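Local coordinates for pheromome Binding Protein (Epiphyas postvittana, PDB 6VQ5), which probably binds hydrophobic odorants, such as pheromones, and carries them, at residues Glu39-Leu44 with Cys117-Ile122. Residues are numbered along the deposited sequence; the frame is centred on the assembly and turned at random.
Sequences EDYSLL and CFRTNI
Glu39 and Thr120 bring the two backbones to 7.1 Å, CA to CA, where the loop following helix 28-37 passes the last turn of helix 107-121. CB of Tyr41 points toward the helix, and with CG anti to the carbonyl carbon (chi1 -57°) the long ring carries its terminal hydroxyl across to Thr120. Tyr41 OH and Thr120 OG1 share a hydrogen bond of 2.7 Å, and Thr120 suits the place because its hydroxyl can both give and accept. The same OG1 has Glu39 OE2 at 3.1 Å, a possible second partner, but its single proton may go instead to Tyr41 OH or, in a weak hydrogen bond, to Lys116 O. Arg119 CB and CG lie beside the Tyr41 hydroxyl, with CG 3.3 Å from OH. In this all-helical, disulfide-linked fold of the PBP/GOBP family, Glu39 is the C-prime residue of a Schellman motif closing helix 28-37, and the short carboxylate of Asp40 then makes an Asx turn by accepting from Ser42 N. Arg119, long enough to reach Trp37, bends at chi2 (62°) and gives its guanidinium a hydrogen bond to the carbonyl and a cation-pi contact there. Toward Arg119 the Glu39 carboxylate probably offers charge attraction alone, OE2 lying 4.6 Å from NH1 and well out of the guanidinium plane. A phenylalanine in place of Tyr41 would keep the ring but would probably leave Thr120 OG1 without its hydroxyl partner.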
# COMPACT_ATOMS: atom_id res chain seq x y z
N GLU A 39 -0.35 -11.51 5.31
CA GLU A 39 0.04 -12.17 4.04
C GLU A 39 -0.98 -13.23 3.63
O GLU A 39 -0.57 -14.14 2.87
CB GLU A 39 1.46 -12.73 4.18
CG GLU A 39 2.37 -12.33 3.02
CD GLU A 39 3.80 -12.81 3.12
OE1 GLU A 39 4.11 -13.54 4.08
OE2 GLU A 39 4.61 -12.48 2.23
N ASP A 40 -2.24 -13.15 4.08
CA ASP A 40 -3.38 -13.90 3.50
C ASP A 40 -4.07 -12.96 2.50
O ASP A 40 -4.81 -12.06 2.93
CB ASP A 40 -4.41 -14.44 4.50
CG ASP A 40 -5.64 -15.07 3.82
OD1 ASP A 40 -5.48 -15.67 2.69
OD2 ASP A 40 -6.80 -14.97 4.38
N TYR A 41 -3.87 -13.21 1.21
CA TYR A 41 -4.38 -12.38 0.10
C TYR A 41 -5.61 -13.02 -0.57
O TYR A 41 -6.18 -12.39 -1.47
CB TYR A 41 -3.31 -12.22 -0.97
CG TYR A 41 -2.01 -11.61 -0.52
CD1 TYR A 41 -1.93 -10.76 0.57
CD2 TYR A 41 -0.85 -11.87 -1.22
CE1 TYR A 41 -0.73 -10.20 0.97
CE2 TYR A 41 0.36 -11.31 -0.85
CZ TYR A 41 0.42 -10.47 0.24
OH TYR A 41 1.61 -9.91 0.59
N SER A 42 -5.99 -14.24 -0.17
CA SER A 42 -6.96 -15.08 -0.92
C SER A 42 -8.28 -14.33 -1.07
O SER A 42 -8.91 -14.48 -2.10
CB SER A 42 -7.17 -16.43 -0.27
OG SER A 42 -7.57 -16.31 1.08
N LEU A 43 -8.69 -13.54 -0.08
CA LEU A 43 -10.06 -12.94 -0.07
C LEU A 43 -10.04 -11.43 -0.32
O LEU A 43 -11.10 -10.84 -0.16
CB LEU A 43 -10.70 -13.27 1.27
CG LEU A 43 -11.08 -14.73 1.46
CD1 LEU A 43 -11.83 -14.91 2.77
CD2 LEU A 43 -11.89 -15.23 0.26
N LEU A 44 -8.90 -10.84 -0.70
CA LEU A 44 -8.80 -9.40 -1.03
C LEU A 44 -9.46 -9.16 -2.40
O LEU A 44 -9.07 -9.82 -3.36
CB LEU A 44 -7.33 -8.97 -1.01
CG LEU A 44 -6.58 -9.20 0.29
CD1 LEU A 44 -5.12 -8.80 0.14
CD2 LEU A 44 -7.21 -8.46 1.46
N CYS A 117 2.72 -7.46 -3.90
CA CYS A 117 4.13 -7.55 -4.34
C CYS A 117 5.02 -6.91 -3.28
O CYS A 117 5.99 -7.55 -2.84
CB CYS A 117 4.29 -6.88 -5.70
SG CYS A 117 6.02 -6.80 -6.24
N PHE A 118 4.69 -5.69 -2.86
CA PHE A 118 5.43 -4.92 -1.83
C PHE A 118 5.50 -5.73 -0.53
O PHE A 118 6.59 -6.05 -0.06
CB PHE A 118 4.77 -3.56 -1.60
CG PHE A 118 5.40 -2.78 -0.48
CD1 PHE A 118 6.65 -2.20 -0.65
CD2 PHE A 118 4.77 -2.67 0.75
CE1 PHE A 118 7.24 -1.49 0.39
CE2 PHE A 118 5.36 -1.97 1.80
CZ PHE A 118 6.59 -1.37 1.61
N ARG A 119 4.34 -6.03 0.06
CA ARG A 119 4.25 -6.70 1.38
C ARG A 119 5.04 -8.01 1.35
O ARG A 119 5.76 -8.28 2.31
CB ARG A 119 2.78 -6.94 1.76
CG ARG A 119 2.59 -7.81 2.98
CD ARG A 119 3.20 -7.18 4.20
NE ARG A 119 3.11 -8.05 5.36
CZ ARG A 119 4.07 -8.88 5.78
NH1 ARG A 119 5.22 -8.98 5.13
NH2 ARG A 119 3.86 -9.63 6.84
N THR A 120 4.93 -8.78 0.27
CA THR A 120 5.58 -10.10 0.16
C THR A 120 7.11 -9.93 0.04
O THR A 120 7.81 -10.74 0.67
CB THR A 120 4.93 -10.96 -0.93
OG1 THR A 120 3.64 -11.38 -0.46
CG2 THR A 120 5.72 -12.19 -1.29
N ASN A 121 7.61 -8.92 -0.68
CA ASN A 121 9.07 -8.78 -0.98
C ASN A 121 9.81 -7.98 0.10
O ASN A 121 11.06 -7.89 0.01
CB ASN A 121 9.31 -8.17 -2.36
CG ASN A 121 9.09 -9.14 -3.50
OD1 ASN A 121 8.89 -10.34 -3.31
ND2 ASN A 121 9.16 -8.64 -4.72
N ILE A 122 9.13 -7.43 1.10
CA ILE A 122 9.80 -6.67 2.20
C ILE A 122 10.06 -7.62 3.38
O ILE A 122 10.38 -7.12 4.47
CB ILE A 122 9.01 -5.42 2.64
CG1 ILE A 122 7.65 -5.75 3.25
CG2 ILE A 122 8.89 -4.44 1.48
CD1 ILE A 122 7.12 -4.66 4.16